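PDB 1UZB: 1-pyrroline-5-carboxylate dehydrogenase from Thermus thermophilus, which catalyses the oxidation of glutamate semialdehyde, the open form of 1-pyrroline-5-carboxylate, to glutamate, probably with NAD+ as the electron acceptor. Local coordinates for residues S169-L174 against L507-V512; I142-R147 against G498-L503; G177-P182 against G192-P197; K88-W93 against G227-V232. All coordinates share one frame; numbering follows the deposited sequence.

Strand 165-180 is common to contacts 1 and 3: its residues 169-174 pair with the C-terminal strand, and its last residues, with the loop that follows (177-182), pack against helix 188-199. Their centres lie about 21 Å apart. The centres of contacts 2 and 3 are about 13 Å apart, and the two touch directly, Tyr145 CE1 approaching Gly192 O to 3.6 Å, so that helix 188-199 has strand 165-180 on one flank and Tyr145 on another. Contact 4 meets contact 1 where Lys91 CB packs on Pro173 CG at 3.7 Å. Contacts 1 and 2 both reach the second subunit, and Lys510 and Leu500 each lie near a bound methylpentanediol, probably from the crystallisation liquor.

Contact 1: residues S169-L174 against L507-V512; sequences SFYVPL and LEMKAV
Phe170 and Lys510 face each other as an antiparallel hydrogen-bonded pair, and Val172 and Glu508 form the next one along. Four N-H...O bonds, all 2.9 Å, tie them: Phe170 N to Lys510 O, Lys510 N to Phe170 O, Val172 N to Glu508 O and Glu508 N to Val172 O. Glu508 is worth following outward. Its CB touches Leu174 CD2. With chi1 at 52° its CG stands between the backbone N and the carbonyl carbon, which brings CG to 3.6 Å from Val172 CG2. CD then runs past Leu174 CD2 at 3.7 Å, and OE1 has a long, weak ion pair with Arg254. OE2 takes two waters, one at 2.6 Å that also donates to Pro173 O and another at 2.7 Å that also donates to Leu174 O, so the carboxylate is tied through water to the main chain at Pro173 and Leu174. On the same face Phe170 lies alongside Lys510, CZ against CD at 3.8 Å, and its CE1 meets Val512 CG2. The lysine chain is extended throughout, and its NZ goes on to Arg461 O and Phe464 O of the second subunit. Across the sheet, Met509, bent at chi3, brings CE to 3.8 Å from Tyr171 CE2, while the Tyr171 hydroxyl bonds to Asp501 of the second subunit. Ala511 and Val512 pair in parallel with a strand of that subunit, as in the oligomerisation region of aldehyde dehydrogenases, where the C-terminal strand pairs with an antiparallel strand and joins the sheet of a neighbouring subunit.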
loop_
_atom_site.group_PDB
_atom_site.type_symbol
_atom_site.label_atom_id
_atom_site.label_comp_id
_atom_site.label_asym_id
_atom_site.label_seq_id
_atom_site.Cartn_x
_atom_site.Cartn_y
_atom_site.Cartn_z
ATOM N N SER A 169 -17.946 5.457 -9.641
ATOM C CA SER A 169 -18.930 4.521 -9.113
ATOM C C SER A 169 -18.914 4.629 -7.593
ATOM O O SER A 169 -17.849 4.749 -6.969
ATOM C CB SER A 169 -18.621 3.093 -9.563
ATOM O OG SER A 169 -19.030 2.912 -10.910
ATOM N N PHE A 170 -20.099 4.603 -6.996
ATOM C CA PHE A 170 -20.217 4.737 -5.555
ATOM C C PHE A 170 -21.452 4.033 -5.020
ATOM O O PHE A 170 -22.386 3.728 -5.764
ATOM C CB PHE A 170 -20.247 6.224 -5.162
ATOM C CG PHE A 170 -21.287 7.034 -5.890
ATOM C CD1 PHE A 170 -21.004 7.631 -7.119
ATOM C CD2 PHE A 170 -22.547 7.219 -5.337
ATOM C CE1 PHE A 170 -21.966 8.401 -7.780
ATOM C CE2 PHE A 170 -23.510 7.985 -5.990
ATOM C CZ PHE A 170 -23.217 8.578 -7.212
ATOM N N TYR A 171 -21.445 3.780 -3.718
ATOM C CA TYR A 171 -22.554 3.110 -3.066
ATOM C C TYR A 171 -23.550 4.065 -2.441
ATOM O O TYR A 171 -23.206 5.173 -2.016
ATOM C CB TYR A 171 -22.042 2.163 -1.980
ATOM C CG TYR A 171 -21.130 1.089 -2.504
ATOM C CD1 TYR A 171 -19.765 1.109 -2.226
ATOM C CD2 TYR A 171 -21.630 0.058 -3.297
ATOM C CE1 TYR A 171 -18.916 0.129 -2.730
ATOM C CE2 TYR A 171 -20.792 -0.928 -3.805
ATOM C CZ TYR A 171 -19.438 -0.885 -3.517
ATOM O OH TYR A 171 -18.603 -1.858 -4.014
ATOM N N VAL A 172 -24.798 3.618 -2.399
ATOM C CA VAL A 172 -25.860 4.389 -1.788
ATOM C C VAL A 172 -26.763 3.419 -1.040
ATOM O O VAL A 172 -26.911 2.259 -1.434
ATOM C CB VAL A 172 -26.651 5.177 -2.847
ATOM C CG1 VAL A 172 -25.696 6.100 -3.579
ATOM C CG2 VAL A 172 -27.325 4.236 -3.833
ATOM N N PRO A 173 -27.343 3.865 0.080
ATOM C CA PRO A 173 -28.230 3.001 0.862
ATOM C C PRO A 173 -29.511 2.690 0.095
ATOM O O PRO A 173 -29.867 3.396 -0.852
ATOM C CB PRO A 173 -28.463 3.813 2.136
ATOM C CG PRO A 173 -28.372 5.227 1.652
ATOM C CD PRO A 173 -27.196 5.188 0.711
ATOM N N LEU A 174 -30.197 1.632 0.513
ATOM C CA LEU A 174 -31.417 1.174 -0.144
ATOM C C LEU A 174 -32.688 1.931 0.215
ATOM O O LEU A 174 -33.469 2.284 -0.668
ATOM C CB LEU A 174 -31.628 -0.312 0.149
ATOM C CG LEU A 174 -30.471 -1.254 -0.190
ATOM C CD1 LEU A 174 -30.776 -2.656 0.319
ATOM C CD2 LEU A 174 -30.246 -1.252 -1.691
ATOM N N LEU A 507 -26.501 -1.902 0.530
ATOM C CA LEU A 507 -26.108 -0.854 -0.402
ATOM C C LEU A 507 -26.322 -1.286 -1.847
ATOM O O LEU A 507 -26.333 -2.479 -2.157
ATOM C CB LEU A 507 -24.618 -0.540 -0.237
ATOM C CG LEU A 507 -24.146 0.020 1.102
ATOM C CD1 LEU A 507 -22.630 -0.084 1.196
ATOM C CD2 LEU A 507 -24.603 1.466 1.237
ATOM N N GLU A 508 -26.505 -0.303 -2.721
ATOM C CA GLU A 508 -26.611 -0.560 -4.147
ATOM C C GLU A 508 -25.585 0.379 -4.784
ATOM O O GLU A 508 -25.155 1.350 -4.152
ATOM C CB GLU A 508 -28.044 -0.347 -4.676
ATOM C CG GLU A 508 -28.743 0.959 -4.356
ATOM C CD GLU A 508 -30.223 0.903 -4.729
ATOM O OE1 GLU A 508 -30.645 -0.103 -5.341
ATOM O OE2 GLU A 508 -30.964 1.859 -4.419
ATOM N N MET A 509 -25.166 0.082 -6.010
ATOM C CA MET A 509 -24.139 0.880 -6.672
ATOM C C MET A 509 -24.623 1.700 -7.854
ATOM O O MET A 509 -25.441 1.242 -8.653
ATOM C CB MET A 509 -23.006 -0.035 -7.146
ATOM C CG MET A 509 -21.756 0.710 -7.607
ATOM S SD MET A 509 -20.631 -0.276 -8.634
ATOM C CE MET A 509 -20.191 -1.597 -7.522
ATOM N N LYS A 510 -24.087 2.915 -7.964
ATOM C CA LYS A 510 -24.405 3.813 -9.066
ATOM C C LYS A 510 -23.097 4.138 -9.794
ATOM O O LYS A 510 -22.058 4.324 -9.159
ATOM C CB LYS A 510 -25.042 5.103 -8.540
ATOM C CG LYS A 510 -25.534 6.049 -9.634
ATOM C CD LYS A 510 -26.290 7.231 -9.043
ATOM C CE LYS A 510 -26.875 8.102 -10.139
ATOM N NZ LYS A 510 -27.628 9.256 -9.581
ATOM N N ALA A 511 -23.150 4.188 -11.122
ATOM C CA ALA A 511 -21.981 4.511 -11.939
ATOM C C ALA A 511 -22.317 5.751 -12.755
ATOM O O ALA A 511 -23.282 5.753 -13.526
ATOM C CB ALA A 511 -21.640 3.348 -12.864
ATOM N N VAL A 512 -21.527 6.804 -12.581
ATOM C CA VAL A 512 -21.761 8.059 -13.284
ATOM C C VAL A 512 -20.556 8.461 -14.121
ATOM O O VAL A 512 -19.437 8.566 -13.619
ATOM C CB VAL A 512 -22.081 9.179 -12.285
ATOM C CG1 VAL A 512 -22.432 10.458 -13.023
ATOM C CG2 VAL A 512 -23.234 8.746 -11.388
HETATM O O HOH W 1 -30.796 4.118 -3.166
HETATM O O HOH W 2 -33.273 1.234 -3.221
#

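Contact 2: residues I142-R147 against G498-L503; sequences IEYYAR and GALDYL
Tyr144 and Tyr145 leave the same turn of helix 128-149 and grip the chain around Gly498 in quite different ways. Tyr144, with CG anti to the backbone N (chi1 -172°), slides its ring along the Gly498-Ala499 peptide. Gly498 O sits 3.6 Å above one face, offset toward the rim, and the hydroxyl end reaches past Ala499 CA at 3.4 Å to lie beside Leu500 CG. Tyr145 swings the other way, its CG beside the backbone N, and its OH accepts the Gly498 N-H at 2.8 Å in a nearly straight bond of 172°. Helix 128-149 is thereby fastened to the turn opening the short helix 500-504, which in this aldehyde dehydrogenase fold leads into the C-terminal strand 507-515. Gly498 has a positive phi there, and Tyr502 N bonds back to Ala499 O in a turn that is otherwise only weakly bonded. The Tyr145 and Tyr502 rings run almost parallel, planes 14° apart, but they are slid so far that they barely overlap, with centroids 5.2 Å apart. What meets is the phenol end of one and the flank of the other, Tyr145 CZ against Tyr502 CD2 at 3.4 Å. Leu503 adds CD2 against Tyr145 CD2 at 3.9 Å. The Tyr502 hydroxyl bonds to Asn257, and Asp501, on the far side of the turn, forms a salt bridge with Arg504 of the second subunit.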
loop_
_atom_site.group_PDB
_atom_site.type_symbol
_atom_site.label_atom_id
_atom_site.label_comp_id
_atom_site.label_asym_id
_atom_site.label_seq_id
_atom_site.Cartn_x
_atom_site.Cartn_y
_atom_site.Cartn_z
ATOM N N ILE A 142 -21.637 -2.366 17.116
ATOM C CA ILE A 142 -21.665 -0.926 16.902
ATOM C C ILE A 142 -20.276 -0.394 16.550
ATOM O O ILE A 142 -20.117 0.343 15.576
ATOM C CB ILE A 142 -22.190 -0.188 18.151
ATOM C CG1 ILE A 142 -23.594 -0.688 18.506
ATOM C CG2 ILE A 142 -22.230 1.306 17.884
ATOM C CD1 ILE A 142 -24.106 -0.165 19.839
ATOM N N GLU A 143 -19.275 -0.776 17.338
ATOM C CA GLU A 143 -17.903 -0.329 17.108
ATOM C C GLU A 143 -17.364 -0.813 15.764
ATOM O O GLU A 143 -16.707 -0.062 15.038
ATOM C CB GLU A 143 -16.986 -0.842 18.225
ATOM C CG GLU A 143 -17.256 -0.276 19.613
ATOM C CD GLU A 143 -16.719 1.133 19.801
ATOM O OE1 GLU A 143 -15.953 1.607 18.941
ATOM O OE2 GLU A 143 -17.057 1.766 20.823
ATOM N N TYR A 144 -17.652 -2.069 15.432
ATOM C CA TYR A 144 -17.180 -2.652 14.185
ATOM C C TYR A 144 -17.846 -2.025 12.965
ATOM O O TYR A 144 -17.162 -1.566 12.051
ATOM C CB TYR A 144 -17.420 -4.166 14.180
ATOM C CG TYR A 144 -16.785 -4.866 13.000
ATOM C CD1 TYR A 144 -15.459 -5.308 13.049
ATOM C CD2 TYR A 144 -17.494 -5.047 11.815
ATOM C CE1 TYR A 144 -14.862 -5.914 11.941
ATOM C CE2 TYR A 144 -16.909 -5.643 10.709
ATOM C CZ TYR A 144 -15.597 -6.074 10.776
ATOM O OH TYR A 144 -15.029 -6.668 9.673
ATOM N N TYR A 145 -19.176 -2.000 12.946
ATOM C CA TYR A 145 -19.891 -1.430 11.808
ATOM C C TYR A 145 -19.615 0.065 11.618
ATOM O O TYR A 145 -19.616 0.551 10.489
ATOM C CB TYR A 145 -21.395 -1.703 11.938
ATOM C CG TYR A 145 -21.772 -3.172 11.825
ATOM C CD1 TYR A 145 -22.889 -3.674 12.489
ATOM C CD2 TYR A 145 -21.008 -4.061 11.058
ATOM C CE1 TYR A 145 -23.240 -5.019 12.405
ATOM C CE2 TYR A 145 -21.348 -5.418 10.967
ATOM C CZ TYR A 145 -22.463 -5.887 11.644
ATOM O OH TYR A 145 -22.789 -7.226 11.593
ATOM N N ALA A 146 -19.363 0.797 12.702
ATOM C CA ALA A 146 -19.060 2.223 12.574
ATOM C C ALA A 146 -17.798 2.394 11.727
ATOM O O ALA A 146 -17.715 3.288 10.887
ATOM C CB ALA A 146 -18.848 2.845 13.943
ATOM N N ARG A 147 -16.813 1.534 11.970
ATOM C CA ARG A 147 -15.550 1.573 11.244
ATOM C C ARG A 147 -15.676 0.975 9.846
ATOM O O ARG A 147 -15.179 1.535 8.874
ATOM C CB ARG A 147 -14.473 0.815 12.030
ATOM C CG ARG A 147 -14.064 1.490 13.341
ATOM C CD ARG A 147 -13.189 0.560 14.179
ATOM N NE ARG A 147 -12.612 1.200 15.364
ATOM C CZ ARG A 147 -13.287 1.521 16.462
ATOM N NH1 ARG A 147 -12.661 2.097 17.479
ATOM N NH2 ARG A 147 -14.582 1.264 16.554
ATOM N N GLY A 498 -20.701 -9.162 11.605
ATOM C CA GLY A 498 -19.397 -8.874 12.178
ATOM C C GLY A 498 -18.288 -8.968 11.150
ATOM O O GLY A 498 -17.153 -9.308 11.480
ATOM N N ALA A 499 -18.619 -8.664 9.899
ATOM C CA ALA A 499 -17.658 -8.713 8.809
ATOM C C ALA A 499 -17.911 -7.550 7.858
ATOM O O ALA A 499 -19.036 -7.056 7.750
ATOM C CB ALA A 499 -17.786 -10.032 8.062
ATOM N N LEU A 500 -16.861 -7.122 7.165
ATOM C CA LEU A 500 -16.969 -6.021 6.216
ATOM C C LEU A 500 -18.073 -6.270 5.191
ATOM O O LEU A 500 -18.819 -5.360 4.845
ATOM C CB LEU A 500 -15.631 -5.824 5.495
ATOM C CG LEU A 500 -14.434 -5.448 6.375
ATOM C CD1 LEU A 500 -13.153 -5.506 5.561
ATOM C CD2 LEU A 500 -14.639 -4.062 6.954
ATOM N N ASP A 501 -18.178 -7.509 4.720
ATOM C CA ASP A 501 -19.171 -7.883 3.716
ATOM C C ASP A 501 -20.616 -7.652 4.134
ATOM O O ASP A 501 -21.487 -7.494 3.286
ATOM C CB ASP A 501 -19.015 -9.359 3.328
ATOM C CG ASP A 501 -17.847 -9.605 2.395
ATOM O OD1 ASP A 501 -17.112 -8.645 2.075
ATOM O OD2 ASP A 501 -17.670 -10.771 1.979
ATOM N N TYR A 502 -20.878 -7.636 5.436
ATOM C CA TYR A 502 -22.246 -7.454 5.905
ATOM C C TYR A 502 -22.878 -6.162 5.402
ATOM O O TYR A 502 -24.019 -6.162 4.945
ATOM C CB TYR A 502 -22.284 -7.469 7.434
ATOM C CG TYR A 502 -23.672 -7.590 8.031
ATOM C CD1 TYR A 502 -24.432 -8.744 7.846
ATOM C CD2 TYR A 502 -24.188 -6.588 8.852
ATOM C CE1 TYR A 502 -25.664 -8.906 8.472
ATOM C CE2 TYR A 502 -25.421 -6.739 9.488
ATOM C CZ TYR A 502 -26.147 -7.904 9.296
ATOM O OH TYR A 502 -27.338 -8.087 9.965
ATOM N N LEU A 503 -22.137 -5.061 5.471
ATOM C CA LEU A 503 -22.688 -3.778 5.054
ATOM C C LEU A 503 -22.995 -3.660 3.562
ATOM O O LEU A 503 -23.891 -2.912 3.170
ATOM C CB LEU A 503 -21.764 -2.640 5.503
ATOM C CG LEU A 503 -21.447 -2.624 7.005
ATOM C CD1 LEU A 503 -20.622 -1.392 7.337
ATOM C CD2 LEU A 503 -22.738 -2.634 7.817
#

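Contact 3: residues G177-P182 against G192-P197; sequences GVVIAP and GMIVGP
Val179 on the strand and Met193 on the helix meet inside a beta-alpha-beta unit, in which strand 165-180 leads through helix 188-199 to the parallel strand 203-207, as in the Rossmann-type dinucleotide-binding domain of aldehyde dehydrogenases. The short segments run nearly antiparallel, at 157°, and their axes come within 8.8 Å. Most of the contact is apolar. Val179 points its side chain at the helix, and its CG1, anti to the backbone N (chi1 165°), lies 3.7 Å from Met193 CB and 4.1 Å from Ile194 CG1. Ile194 crosses Val179 at about a right angle and continues outward to Phe220 and Phe223 of helix 213-226. Farther along, Met193 SD passes Pro182 CD at 4.3 Å and lies equally loosely against Ala181 CA. No hydrogen bond joins the two segments; the strand pairs with 203-207 and 255-259, and Met193 O receives a bond from Asn257 ND2. Within the helix Gly196 N bonds to Gly192 O, but Pro197 breaks the pattern and the helix kinks there. Two methyl groups meet carbonyls. Val179 CG2 rests on the helix backbone at 3.4 Å from Met193 O, and the Met193 chain runs straight through chi2 and then bends at chi3 (82°), which sets its CE 3.8 Å from Ile180 O.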
loop_
_atom_site.group_PDB
_atom_site.type_symbol
_atom_site.label_atom_id
_atom_site.label_comp_id
_atom_site.label_asym_id
_atom_site.label_seq_id
_atom_site.Cartn_x
_atom_site.Cartn_y
_atom_site.Cartn_z
ATOM N N GLY A 177 -36.227 -0.323 5.813
ATOM C CA GLY A 177 -36.449 -1.757 5.882
ATOM C C GLY A 177 -36.913 -2.206 7.252
ATOM O O GLY A 177 -37.014 -1.408 8.186
ATOM N N VAL A 178 -37.206 -3.496 7.374
ATOM C CA VAL A 178 -37.662 -4.038 8.641
ATOM C C VAL A 178 -36.685 -5.071 9.196
ATOM O O VAL A 178 -36.100 -5.870 8.450
ATOM C CB VAL A 178 -39.074 -4.677 8.505
ATOM C CG1 VAL A 178 -39.058 -5.777 7.453
ATOM C CG2 VAL A 178 -39.536 -5.228 9.853
ATOM N N VAL A 179 -36.499 -5.017 10.510
ATOM C CA VAL A 179 -35.631 -5.939 11.225
ATOM C C VAL A 179 -36.509 -6.785 12.143
ATOM O O VAL A 179 -37.309 -6.251 12.914
ATOM C CB VAL A 179 -34.586 -5.172 12.074
ATOM C CG1 VAL A 179 -33.942 -6.101 13.097
ATOM C CG2 VAL A 179 -33.523 -4.580 11.161
ATOM N N ILE A 180 -36.365 -8.100 12.043
ATOM C CA ILE A 180 -37.125 -9.036 12.865
ATOM C C ILE A 180 -36.064 -9.786 13.664
ATOM O O ILE A 180 -35.374 -10.664 13.140
ATOM C CB ILE A 180 -37.949 -9.991 11.974
ATOM C CG1 ILE A 180 -38.955 -9.166 11.162
ATOM C CG2 ILE A 180 -38.674 -11.029 12.827
ATOM C CD1 ILE A 180 -39.743 -9.956 10.152
ATOM N N ALA A 181 -35.937 -9.411 14.934
ATOM C CA ALA A 181 -34.922 -9.963 15.828
ATOM C C ALA A 181 -35.321 -11.175 16.664
ATOM O O ALA A 181 -36.500 -11.432 16.899
ATOM C CB ALA A 181 -34.412 -8.855 16.748
ATOM N N PRO A 182 -34.320 -11.930 17.139
ATOM C CA PRO A 182 -34.518 -13.127 17.956
ATOM C C PRO A 182 -34.536 -12.818 19.448
ATOM O O PRO A 182 -34.106 -11.745 19.878
ATOM C CB PRO A 182 -33.318 -13.979 17.581
ATOM C CG PRO A 182 -32.238 -12.951 17.514
ATOM C CD PRO A 182 -32.900 -11.800 16.756
ATOM N N GLY A 192 -27.033 -5.430 16.290
ATOM C CA GLY A 192 -26.304 -5.598 15.046
ATOM C C GLY A 192 -27.156 -5.496 13.796
ATOM O O GLY A 192 -26.781 -4.841 12.817
ATOM N N MET A 193 -28.311 -6.149 13.826
ATOM C CA MET A 193 -29.220 -6.156 12.686
ATOM C C MET A 193 -29.773 -4.778 12.347
ATOM O O MET A 193 -30.161 -4.520 11.205
ATOM C CB MET A 193 -30.385 -7.107 12.950
ATOM C CG MET A 193 -29.984 -8.557 13.109
ATOM S SD MET A 193 -31.429 -9.584 13.410
ATOM C CE MET A 193 -31.952 -9.760 11.756
ATOM N N ILE A 194 -29.810 -3.901 13.346
ATOM C CA ILE A 194 -30.311 -2.541 13.178
ATOM C C ILE A 194 -29.213 -1.560 12.769
ATOM O O ILE A 194 -29.338 -0.859 11.762
ATOM C CB ILE A 194 -30.934 -2.007 14.494
ATOM C CG1 ILE A 194 -32.183 -2.812 14.855
ATOM C CG2 ILE A 194 -31.264 -0.523 14.357
ATOM C CD1 ILE A 194 -32.747 -2.466 16.216
ATOM N N VAL A 195 -28.128 -1.520 13.542
ATOM C CA VAL A 195 -27.068 -0.558 13.268
ATOM C C VAL A 195 -26.253 -0.801 12.008
ATOM O O VAL A 195 -25.676 0.138 11.468
ATOM C CB VAL A 195 -26.111 -0.395 14.494
ATOM C CG1 VAL A 195 -26.914 0.013 15.725
ATOM C CG2 VAL A 195 -25.343 -1.675 14.757
ATOM N N GLY A 196 -26.203 -2.041 11.531
ATOM C CA GLY A 196 -25.464 -2.313 10.308
ATOM C C GLY A 196 -26.102 -1.544 9.160
ATOM O O GLY A 196 -25.451 -0.721 8.510
ATOM N N PRO A 197 -27.391 -1.791 8.882
ATOM C CA PRO A 197 -28.073 -1.081 7.792
ATOM C C PRO A 197 -28.089 0.437 7.998
ATOM O O PRO A 197 -27.869 1.208 7.063
ATOM C CB PRO A 197 -29.481 -1.670 7.828
ATOM C CG PRO A 197 -29.245 -3.072 8.318
ATOM C CD PRO A 197 -28.232 -2.878 9.417
#

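Contact 4: residues K88-W93 against G227-V232; sequences KTWKDW and GFPPGV
Trp90 carries the tight side of this contact, its indole pressed on the loop that follows helix 213-226. Val232 CG1 stands over the five-membered ring, 3.8 Å from its centroid and 14° off the normal, a clear CH-pi contact, while CG2 lies 3.8 Å from Trp90 CD2. Val232 is set there by the type II turn from Pro229, whose O takes the Val232 N-H. Pro229 touches both tryptophans: its CD is 3.7 Å from Trp90 CZ3 and its CG 3.4 Å from Trp93 CZ2. Trp90 CZ3 in turn stands 3.5 Å above the centre of the Trp93 ring, so an edge atom of the Trp90 indole meets the face of Trp93. Phe228 meets Trp90 more loosely, CD1 to CH2 at 4.1 Å. On the solvent side Lys88, Thr89 and Asp92 of 88-93, and Pro230 of 227-232, are exposed, and Lys91 NZ forms a salt bridge with Asp92 OD1. Glu455 of the third subunit packs on Trp93 and Pro229. Trp90 thus joins the end of helix 73-90 to Leu101 of helix 95-111 and, through its NE1-H bond to Val198 O, to helix 188-199, while Val232 bonds through its backbone to Val204 of strand 203-207.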
loop_
_atom_site.group_PDB
_atom_site.type_symbol
_atom_site.label_atom_id
_atom_site.label_comp_id
_atom_site.label_asym_id
_atom_site.label_seq_id
_atom_site.Cartn_x
_atom_site.Cartn_y
_atom_site.Cartn_z
ATOM N N LYS A 88 -34.779 10.243 3.508
ATOM C CA LYS A 88 -34.498 11.330 2.571
ATOM C C LYS A 88 -33.300 12.186 2.957
ATOM O O LYS A 88 -32.544 12.622 2.089
ATOM C CB LYS A 88 -35.726 12.230 2.399
ATOM C CG LYS A 88 -36.808 11.643 1.509
ATOM C CD LYS A 88 -37.966 12.614 1.335
ATOM C CE LYS A 88 -39.001 12.078 0.357
ATOM N NZ LYS A 88 -39.553 10.765 0.790
ATOM N N THR A 89 -33.129 12.435 4.253
ATOM C CA THR A 89 -32.003 13.241 4.713
ATOM C C THR A 89 -30.875 12.420 5.337
ATOM O O THR A 89 -29.706 12.763 5.190
ATOM C CB THR A 89 -32.455 14.325 5.721
ATOM O OG1 THR A 89 -33.197 13.720 6.788
ATOM C CG2 THR A 89 -33.319 15.367 5.023
ATOM N N TRP A 90 -31.221 11.331 6.020
ATOM C CA TRP A 90 -30.221 10.475 6.658
ATOM C C TRP A 90 -29.238 9.901 5.636
ATOM O O TRP A 90 -28.041 9.777 5.908
ATOM C CB TRP A 90 -30.930 9.346 7.417
ATOM C CG TRP A 90 -30.024 8.353 8.104
ATOM C CD1 TRP A 90 -29.911 7.019 7.823
ATOM C CD2 TRP A 90 -29.151 8.605 9.214
ATOM N NE1 TRP A 90 -29.026 6.424 8.691
ATOM C CE2 TRP A 90 -28.545 7.373 9.555
ATOM C CE3 TRP A 90 -28.824 9.750 9.955
ATOM C CZ2 TRP A 90 -27.630 7.253 10.605
ATOM C CZ3 TRP A 90 -27.915 9.630 11.002
ATOM C CH2 TRP A 90 -27.330 8.388 11.315
ATOM N N LYS A 91 -29.742 9.563 4.455
ATOM C CA LYS A 91 -28.893 9.004 3.410
ATOM C C LYS A 91 -27.840 10.010 2.951
ATOM O O LYS A 91 -26.803 9.617 2.413
ATOM C CB LYS A 91 -29.741 8.582 2.206
ATOM C CG LYS A 91 -30.301 9.753 1.410
ATOM C CD LYS A 91 -31.238 9.282 0.310
ATOM C CE LYS A 91 -31.715 10.451 -0.534
ATOM N NZ LYS A 91 -30.595 11.099 -1.267
ATOM N N ASP A 92 -28.109 11.300 3.159
ATOM C CA ASP A 92 -27.181 12.352 2.746
ATOM C C ASP A 92 -26.145 12.751 3.795
ATOM O O ASP A 92 -25.261 13.560 3.518
ATOM C CB ASP A 92 -27.943 13.604 2.294
ATOM C CG ASP A 92 -28.748 13.377 1.029
ATOM O OD1 ASP A 92 -28.350 12.526 0.206
ATOM O OD2 ASP A 92 -29.776 14.065 0.852
ATOM N N TRP A 93 -26.260 12.212 5.004
ATOM C CA TRP A 93 -25.283 12.513 6.047
ATOM C C TRP A 93 -23.918 11.994 5.612
ATOM O O TRP A 93 -23.822 10.917 5.019
ATOM C CB TRP A 93 -25.634 11.795 7.353
ATOM C CG TRP A 93 -26.591 12.491 8.259
ATOM C CD1 TRP A 93 -27.793 13.047 7.921
ATOM C CD2 TRP A 93 -26.467 12.638 9.678
ATOM N NE1 TRP A 93 -28.424 13.527 9.043
ATOM C CE2 TRP A 93 -27.632 13.289 10.136
ATOM C CE3 TRP A 93 -25.482 12.277 10.608
ATOM C CZ2 TRP A 93 -27.842 13.589 11.486
ATOM C CZ3 TRP A 93 -25.690 12.574 11.950
ATOM C CH2 TRP A 93 -26.862 13.225 12.375
ATOM N N GLY A 227 -28.951 10.291 19.951
ATOM C CA GLY A 227 -29.356 11.348 19.043
ATOM C C GLY A 227 -29.678 10.982 17.609
ATOM O O GLY A 227 -29.592 11.836 16.729
ATOM N N PHE A 228 -30.028 9.729 17.344
ATOM C CA PHE A 228 -30.392 9.360 15.980
ATOM C C PHE A 228 -31.583 10.230 15.580
ATOM O O PHE A 228 -32.529 10.389 16.350
ATOM C CB PHE A 228 -30.774 7.882 15.900
ATOM C CG PHE A 228 -29.594 6.953 15.857
ATOM C CD1 PHE A 228 -28.916 6.726 14.665
ATOM C CD2 PHE A 228 -29.140 6.329 17.015
ATOM C CE1 PHE A 228 -27.802 5.892 14.625
ATOM C CE2 PHE A 228 -28.025 5.492 16.985
ATOM C CZ PHE A 228 -27.355 5.274 15.788
ATOM N N PRO A 229 -31.539 10.824 14.379
ATOM C CA PRO A 229 -32.641 11.676 13.920
ATOM C C PRO A 229 -33.979 10.944 13.922
ATOM O O PRO A 229 -34.036 9.725 13.760
ATOM C CB PRO A 229 -32.207 12.074 12.513
ATOM C CG PRO A 229 -30.706 12.081 12.619
ATOM C CD PRO A 229 -30.425 10.831 13.413
ATOM N N PRO A 230 -35.081 11.684 14.102
ATOM C CA PRO A 230 -36.406 11.061 14.118
ATOM C C PRO A 230 -36.662 10.201 12.884
ATOM O O PRO A 230 -36.394 10.624 11.757
ATOM C CB PRO A 230 -37.346 12.260 14.186
ATOM C CG PRO A 230 -36.547 13.263 14.964
ATOM C CD PRO A 230 -35.181 13.136 14.334
ATOM N N GLY A 231 -37.172 8.996 13.113
ATOM C CA GLY A 231 -37.480 8.095 12.017
ATOM C C GLY A 231 -36.370 7.161 11.560
ATOM O O GLY A 231 -36.651 6.178 10.878
ATOM N N VAL A 232 -35.122 7.448 11.922
ATOM C CA VAL A 232 -34.015 6.596 11.495
ATOM C C VAL A 232 -34.126 5.185 12.080
ATOM O O VAL A 232 -33.879 4.203 11.380
ATOM C CB VAL A 232 -32.661 7.254 11.842
ATOM C CG1 VAL A 232 -31.513 6.319 11.506
ATOM C CG2 VAL A 232 -32.516 8.546 11.046
#